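Protocadherin gamma-B3 (Homo sapiens, PDB 5K8R) probably mediates calcium-dependent cell adhesion through its extracellular cadherin repeats, the first four of which make up this chain, and may help establish specific neuronal connections. Local coordinates at residues A[34-39]-A[76-81]; A[180-185]-A[196-201]; A[217-222]-A[303-308]. All blocks are in the same frame, centred on the assembly; numbering follows the deposited sequence.

Contact 1. Residues A[34-39]-A[76-81]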
# COMPACT_ATOMS: atom_id res chain seq x y z
N ARG A 34 58.02 -1.82 60.64
CA ARG A 34 57.37 -2.69 59.67
C ARG A 34 57.13 -2.07 58.32
O ARG A 34 57.19 -2.73 57.32
CB ARG A 34 56.14 -3.29 60.26
CG ARG A 34 56.46 -4.02 61.52
CD ARG A 34 55.86 -5.39 61.56
NE ARG A 34 56.34 -6.20 60.48
CZ ARG A 34 55.91 -7.42 60.25
NH1 ARG A 34 55.01 -7.93 61.04
NH2 ARG A 34 56.39 -8.12 59.26
N ASN A 35 56.88 -0.79 58.30
CA ASN A 35 56.76 -0.02 57.06
C ASN A 35 55.72 -0.62 56.12
O ASN A 35 56.02 -1.05 55.00
CB ASN A 35 58.13 0.11 56.38
CG ASN A 35 58.14 1.15 55.28
OD1 ASN A 35 57.33 2.08 55.28
ND2 ASN A 35 59.07 1.02 54.35
N LEU A 36 54.48 -0.67 56.60
CA LEU A 36 53.39 -1.19 55.79
C LEU A 36 53.19 -0.33 54.55
O LEU A 36 53.36 0.89 54.59
CB LEU A 36 52.09 -1.22 56.60
CG LEU A 36 52.14 -1.78 58.02
CD1 LEU A 36 50.77 -1.65 58.69
CD2 LEU A 36 52.59 -3.22 58.01
N ARG A 37 52.84 -0.98 53.43
CA ARG A 37 52.51 -0.21 52.24
C ARG A 37 51.59 -1.02 51.34
O ARG A 37 51.56 -2.25 51.40
CB ARG A 37 53.77 0.21 51.47
CG ARG A 37 54.70 -0.92 51.10
CD ARG A 37 56.01 -0.40 50.54
NE ARG A 37 56.94 -1.48 50.22
CZ ARG A 37 57.75 -2.05 51.10
NH1 ARG A 37 57.75 -1.65 52.36
NH2 ARG A 37 58.57 -3.02 50.72
N VAL A 38 50.83 -0.31 50.52
CA VAL A 38 49.87 -0.92 49.60
C VAL A 38 50.57 -1.17 48.27
O VAL A 38 51.42 -0.38 47.84
CB VAL A 38 48.63 -0.03 49.44
CG1 VAL A 38 49.01 1.33 48.89
CG2 VAL A 38 47.59 -0.70 48.55
N ILE A 39 50.20 -2.27 47.62
CA ILE A 39 50.78 -2.63 46.33
C ILE A 39 49.70 -2.93 45.29
O ILE A 39 49.04 -3.96 45.34
CB ILE A 39 51.70 -3.86 46.46
CG1 ILE A 39 52.88 -3.55 47.38
CG2 ILE A 39 52.20 -4.30 45.09
CD1 ILE A 39 53.86 -2.55 46.81
N PHE A 76 43.96 -6.27 46.67
CA PHE A 76 45.35 -5.83 46.61
C PHE A 76 46.11 -6.47 47.76
O PHE A 76 45.54 -7.18 48.60
CB PHE A 76 45.45 -4.30 46.63
CG PHE A 76 44.79 -3.66 47.82
CD1 PHE A 76 45.49 -3.47 49.00
CD2 PHE A 76 43.47 -3.24 47.75
CE1 PHE A 76 44.88 -2.88 50.09
CE2 PHE A 76 42.86 -2.65 48.84
CZ PHE A 76 43.57 -2.47 50.01
N GLU A 77 47.41 -6.20 47.81
CA GLU A 77 48.30 -6.78 48.81
C GLU A 77 48.99 -5.66 49.57
O GLU A 77 49.63 -4.79 48.96
CB GLU A 77 49.34 -7.69 48.15
CG GLU A 77 48.76 -8.85 47.36
CD GLU A 77 48.37 -10.03 48.23
OE1 GLU A 77 48.70 -10.01 49.44
OE2 GLU A 77 47.74 -10.97 47.72
N MET A 78 48.86 -5.67 50.89
CA MET A 78 49.64 -4.79 51.75
C MET A 78 50.87 -5.55 52.22
O MET A 78 50.75 -6.60 52.87
CB MET A 78 48.82 -4.32 52.96
CG MET A 78 49.57 -3.34 53.84
SD MET A 78 48.98 -3.27 55.55
CE MET A 78 49.59 -4.84 56.17
N VAL A 79 52.05 -5.03 51.88
CA VAL A 79 53.30 -5.67 52.25
C VAL A 79 54.01 -5.02 53.43
O VAL A 79 54.11 -3.80 53.53
CB VAL A 79 54.28 -5.71 51.05
CG1 VAL A 79 54.64 -4.30 50.62
CG2 VAL A 79 55.52 -6.51 51.41
N ALA A 80 54.50 -5.87 54.33
CA ALA A 80 55.22 -5.45 55.51
C ALA A 80 56.63 -6.01 55.45
O ALA A 80 56.88 -7.02 54.78
CB ALA A 80 54.53 -5.92 56.80
N GLU A 81 57.55 -5.36 56.14
CA GLU A 81 58.93 -5.81 56.19
C GLU A 81 59.36 -5.98 57.64
O GLU A 81 58.69 -5.52 58.57
CB GLU A 81 59.87 -4.86 55.45
CG GLU A 81 59.63 -3.38 55.71
CD GLU A 81 60.57 -2.50 54.91
OE1 GLU A 81 61.78 -2.80 54.86
OE2 GLU A 81 60.09 -1.51 54.31
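Asn35 and Arg37 grip the carboxylate tip of Glu81. Its CB lies 3.9 Å from Arg34 O, and CG, set between the backbone N and carbonyl carbon (chi1 44°), rests beside that same oxygen. CD passes Asn35 CB, and from there OE2 takes Asn35 ND2 at 2.7 Å, nearly in line with its C-O bond. Arg37 NH1 reaches OE2 at 3.0 Å in a salt bridge, from the opposite face of the carboxylate, with the guanidinium turned 71° to it. The Arg37 chain arrives extended over Val79, whose CG1 touches Arg37 CG at 3.4 Å and lies under one guanidinium face. Glu81 is also held by its backbone: Arg34 NE donates to Glu81 O at 3.1 Å, keeping that oxygen in its guanidinium plane, while Ala80 CB covers one face. Leu36 CD2 meets Ala80 CB at 3.5 Å, and on the face of Val38 and Met78, Val38 CG2 meets Phe76 CD1. Val79 also packs on Leu338 of the second subunit. Backbone bonds such as Val79 N to Arg37 O pair edge strand 37-39 antiparallel with strand 73-80, as strands C and F do in a cadherin repeat.

Contact 2. Residues A[180-185]-A[196-201]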
# COMPACT_ATOMS: atom_id res chain seq x y z
N LEU A 180 3.37 11.72 22.66
CA LEU A 180 3.38 11.07 23.96
C LEU A 180 4.67 11.38 24.70
O LEU A 180 5.70 11.71 24.10
CB LEU A 180 3.22 9.55 23.81
CG LEU A 180 2.13 9.07 22.85
CD1 LEU A 180 2.10 7.55 22.79
CD2 LEU A 180 0.78 9.61 23.28
N VAL A 181 4.61 11.27 26.03
CA VAL A 181 5.74 11.52 26.91
C VAL A 181 5.97 10.29 27.77
O VAL A 181 5.03 9.78 28.39
CB VAL A 181 5.52 12.77 27.78
CG1 VAL A 181 6.74 13.02 28.66
CG2 VAL A 181 5.22 13.98 26.91
N LEU A 182 7.20 9.82 27.83
CA LEU A 182 7.58 8.67 28.60
C LEU A 182 8.62 9.06 29.62
O LEU A 182 9.57 9.71 29.31
CB LEU A 182 8.14 7.62 27.67
CG LEU A 182 8.70 6.31 28.15
CD1 LEU A 182 7.63 5.51 28.81
CD2 LEU A 182 9.35 5.51 27.07
N THR A 183 8.43 8.63 30.84
CA THR A 183 9.35 8.95 31.93
C THR A 183 9.85 7.67 32.58
O THR A 183 9.08 6.72 32.77
CB THR A 183 8.67 9.84 32.98
OG1 THR A 183 8.15 11.02 32.35
CG2 THR A 183 9.65 10.25 34.06
N ALA A 184 11.14 7.64 32.90
CA ALA A 184 11.76 6.51 33.59
C ALA A 184 12.35 7.01 34.90
O ALA A 184 13.17 7.93 34.90
CB ALA A 184 12.84 5.86 32.72
N VAL A 185 11.94 6.40 36.00
CA VAL A 185 12.41 6.74 37.34
C VAL A 185 13.05 5.51 37.96
O VAL A 185 12.40 4.45 38.04
CB VAL A 185 11.27 7.27 38.23
CG1 VAL A 185 11.83 7.87 39.52
CG2 VAL A 185 10.42 8.28 37.48
N THR A 196 11.55 11.07 27.58
CA THR A 196 11.69 11.01 26.14
C THR A 196 10.32 11.22 25.52
O THR A 196 9.29 10.90 26.12
CB THR A 196 12.29 9.67 25.67
OG1 THR A 196 12.43 9.67 24.25
CG2 THR A 196 11.40 8.51 26.09
N GLN A 197 10.31 11.77 24.31
CA GLN A 197 9.07 12.06 23.60
C GLN A 197 8.89 11.09 22.45
O GLN A 197 9.85 10.77 21.74
CB GLN A 197 9.06 13.50 23.08
CG GLN A 197 9.02 14.55 24.19
CD GLN A 197 9.02 15.96 23.66
OE1 GLN A 197 9.30 16.20 22.49
NE2 GLN A 197 8.69 16.92 24.53
N ILE A 198 7.66 10.61 22.27
CA ILE A 198 7.33 9.64 21.24
C ILE A 198 6.31 10.29 20.31
O ILE A 198 5.18 10.56 20.71
CB ILE A 198 6.77 8.34 21.83
CG1 ILE A 198 7.76 7.75 22.84
CG2 ILE A 198 6.47 7.34 20.72
CD1 ILE A 198 7.22 6.55 23.58
N ARG A 199 6.72 10.54 19.06
CA ARG A 199 5.82 11.08 18.04
C ARG A 199 5.28 9.92 17.23
O ARG A 199 5.94 9.41 16.32
CB ARG A 199 6.55 12.10 17.16
CG ARG A 199 5.70 12.59 15.99
CD ARG A 199 6.29 13.83 15.32
NE ARG A 199 7.67 13.62 14.87
CZ ARG A 199 8.74 14.13 15.47
NH1 ARG A 199 8.59 14.88 16.56
NH2 ARG A 199 9.95 13.89 14.99
N VAL A 200 4.07 9.48 17.58
CA VAL A 200 3.38 8.44 16.82
C VAL A 200 2.78 9.07 15.57
O VAL A 200 1.91 9.94 15.65
CB VAL A 200 2.28 7.78 17.67
CG1 VAL A 200 1.51 6.77 16.84
CG2 VAL A 200 2.89 7.12 18.90
N ILE A 201 3.26 8.64 14.41
CA ILE A 201 2.75 9.09 13.12
C ILE A 201 1.81 8.01 12.59
O ILE A 201 2.21 6.85 12.44
CB ILE A 201 3.88 9.40 12.14
CG1 ILE A 201 3.33 10.01 10.85
CG2 ILE A 201 4.70 8.15 11.85
CD1 ILE A 201 4.38 10.62 9.96
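Leu180 N donates to Ile198 O at 2.9 Å along an almost straight path, 174° at the hydrogen, and Ile198 N returns the bond to Leu180 O. This reciprocal pair belongs to the beta hairpin of strands 177-186 and 193-203, the F-G hairpin of the second cadherin repeat. Two residues on, Leu182 and Thr196 form the next hydrogen-bonded pair: Leu182 N meets Thr196 O head-on at 2.9 Å, and Thr196 N lies in the carbonyl plane of Leu182 at 3.0 Å from its oxygen. Between them Val181 and Gln197 make a non-hydrogen-bonded pair, where Gln197 CA sends a CA-H...O contact to Leu180 O. Gln197 is exposed on this side of the sheet.

The opposite side, carrying Leu180, Leu182, Thr196 and Ile198, is buried and largely apolar. Leu182 and Thr196 run side by side: Thr196 CG2 lies 3.7 Å from Leu182 CB and also touches CD2. The Thr196 torsion (chi1 -179°) sends OG1 anti to the backbone N and leaves the methyl as the branch that meets leucine. That hydroxyl is bonded to the backbone oxygens of Asn106 and Gln105, so it is satisfied by the backbone of the segment leading into strand 107-113. Leu182 CD2 spans to Ile198 CD1, and Phe103 covers Leu182 and Thr196. Leu180 and Leu182 also pack on Phe148 and Leu150 of strand 148-154, respectively, so this face of the hairpin looks into the sandwich interior. Leu180 touches Leu142 of strand 138-142 as well, the strand on the other side of 177-186 in the sheet. Beyond its pair partner Ile198, Leu180 reaches Val200, Leu180 CD1 meeting Val200 CG2 at 4.0 Å.

Contact 3. Residues A[217-222]-A[303-308]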
# COMPACT_ATOMS: atom_id res chain seq x y z
N TYR A 217 -25.22 13.61 -12.89
CA TYR A 217 -24.76 14.83 -13.54
C TYR A 217 -25.57 15.02 -14.82
O TYR A 217 -25.29 14.39 -15.84
CB TYR A 217 -23.26 14.76 -13.84
CG TYR A 217 -22.39 14.60 -12.61
CD1 TYR A 217 -21.97 15.71 -11.89
CD2 TYR A 217 -21.98 13.34 -12.19
CE1 TYR A 217 -21.16 15.56 -10.77
CE2 TYR A 217 -21.18 13.19 -11.08
CZ TYR A 217 -20.78 14.30 -10.37
OH TYR A 217 -19.98 14.15 -9.26
N ARG A 218 -26.58 15.88 -14.76
CA ARG A 218 -27.46 16.13 -15.89
C ARG A 218 -27.11 17.47 -16.54
O ARG A 218 -26.79 18.44 -15.85
CB ARG A 218 -28.93 16.13 -15.46
CG ARG A 218 -29.91 16.13 -16.62
CD ARG A 218 -31.34 15.93 -16.15
NE ARG A 218 -32.28 15.83 -17.26
CZ ARG A 218 -33.58 15.64 -17.13
NH1 ARG A 218 -34.12 15.51 -15.92
NH2 ARG A 218 -34.36 15.56 -18.20
N VAL A 219 -27.17 17.51 -17.87
CA VAL A 219 -26.82 18.70 -18.62
C VAL A 219 -27.53 18.63 -19.97
O VAL A 219 -27.82 17.54 -20.47
CB VAL A 219 -25.29 18.83 -18.79
CG1 VAL A 219 -24.76 17.73 -19.69
CG2 VAL A 219 -24.91 20.21 -19.32
N ASN A 220 -27.83 19.79 -20.54
CA ASN A 220 -28.48 19.90 -21.84
C ASN A 220 -27.54 20.61 -22.80
O ASN A 220 -27.10 21.74 -22.52
CB ASN A 220 -29.81 20.64 -21.73
CG ASN A 220 -30.67 20.50 -22.98
OD1 ASN A 220 -30.17 20.55 -24.10
ND2 ASN A 220 -31.97 20.34 -22.78
N VAL A 221 -27.23 19.97 -23.92
CA VAL A 221 -26.37 20.54 -24.95
C VAL A 221 -27.08 20.43 -26.29
O VAL A 221 -27.84 19.49 -26.54
CB VAL A 221 -24.99 19.85 -25.00
CG1 VAL A 221 -24.21 20.14 -23.73
CG2 VAL A 221 -25.15 18.36 -25.21
N ALA A 222 -26.84 21.41 -27.16
CA ALA A 222 -27.45 21.40 -28.48
C ALA A 222 -26.76 20.38 -29.38
O ALA A 222 -25.61 19.99 -29.16
CB ALA A 222 -27.40 22.79 -29.11
N VAL A 303 -24.53 9.82 -15.53
CA VAL A 303 -24.42 11.05 -16.30
C VAL A 303 -25.52 11.03 -17.36
O VAL A 303 -25.60 10.08 -18.15
CB VAL A 303 -23.04 11.21 -16.95
CG1 VAL A 303 -23.10 12.21 -18.09
CG2 VAL A 303 -22.01 11.63 -15.92
N GLN A 304 -26.35 12.07 -17.37
CA GLN A 304 -27.43 12.19 -18.35
C GLN A 304 -27.17 13.42 -19.20
O GLN A 304 -27.21 14.55 -18.71
CB GLN A 304 -28.79 12.28 -17.66
CG GLN A 304 -29.96 12.32 -18.63
CD GLN A 304 -31.31 12.17 -17.95
OE1 GLN A 304 -31.38 11.76 -16.79
NE2 GLN A 304 -32.37 12.50 -18.66
N ILE A 305 -26.89 13.19 -20.48
CA ILE A 305 -26.63 14.25 -21.45
C ILE A 305 -27.85 14.34 -22.36
O ILE A 305 -28.07 13.46 -23.20
CB ILE A 305 -25.35 14.00 -22.26
CG1 ILE A 305 -24.17 13.79 -21.31
CG2 ILE A 305 -25.09 15.15 -23.21
CD1 ILE A 305 -22.90 13.35 -22.01
N ASP A 306 -28.65 15.39 -22.18
CA ASP A 306 -29.82 15.62 -23.01
C ASP A 306 -29.46 16.51 -24.18
O ASP A 306 -28.72 17.48 -24.03
CB ASP A 306 -30.95 16.25 -22.18
CG ASP A 306 -31.41 15.35 -21.05
OD1 ASP A 306 -31.42 14.12 -21.23
OD2 ASP A 306 -31.78 15.88 -19.98
N ILE A 307 -30.00 16.18 -25.35
CA ILE A 307 -29.72 16.90 -26.59
C ILE A 307 -30.97 17.66 -27.00
O ILE A 307 -32.07 17.08 -27.04
CB ILE A 307 -29.25 15.95 -27.70
CG1 ILE A 307 -27.98 15.22 -27.28
CG2 ILE A 307 -29.03 16.72 -29.00
CD1 ILE A 307 -27.39 14.35 -28.36
N SER A 308 -30.81 18.94 -27.30
CA SER A 308 -31.91 19.80 -27.73
C SER A 308 -31.92 19.92 -29.24
O SER A 308 -30.88 19.85 -29.90
CB SER A 308 -31.81 21.18 -27.08
OG SER A 308 -30.54 21.76 -27.31
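Val221 CG2 and Ile305 CG2 meet at 3.8 Å at the apolar centre, their side chains crossing at a slant. Beside them Val219 CG1 approaches Ile305 CG1, and farther along Tyr217 CB packs on Val303 CG2 at 4.0 Å. Leu232 of strand 230-237 touches Val219 and Val303 on this face. The backbones run parallel: Val219 N bonds Gln304 O, Asp306 N bonds Val219 O, and Val221 N bonds Asp306 O, each close to the carbonyl axis.

On the other face, Arg218 extends with CG anti to its backbone N (chi1 -169°) and brings its guanidinium side-on to Asp306. Arg218 NE donates to Asp306 OD2 at 2.8 Å and Arg218 NH2 to the same oxygen at 3.2 Å; OD2 lies in the guanidinium plane, which stands 80° to the carboxylate. Gln304 NE2 lies over one guanidinium face and donates to Asp306 OD1 at 3.2 Å; Ser284 OG also bonds that oxygen. With an alanine in place of Asp306, the Arg218 guanidinium would probably lose its carboxylate mate and be set free to turn, and Gln304 NE2 would lose its acceptor. The carboxylate thus divides its work: OD2 takes the salt bridge to the neighbouring strand, OD1 the Gln304 amide and Ser284 hydroxyl.

How the contacts relate
Contacts 1, 2 and 3 follow one another along the chain, one each in the first, second and third cadherin repeats, and none touches another. Centres of contacts 1 and 2 are about 54 Å apart, those of 2 and 3 about 59 Å, and those of 1 and 3 about 111 Å, on opposite sides of the chain's centre, which fits a long rod of repeats. Each lies in its repeat's mixed four-strand sheet, of order 1-4-3-2, at successive seams: 37-39 with 73-80, 177-186 with 193-203, and 216-222 with 298-308. Contact 1 faces the second subunit, whereas segments 217-222 and 303-308 lead directly into the calcium ligands Glu223 and Asp309.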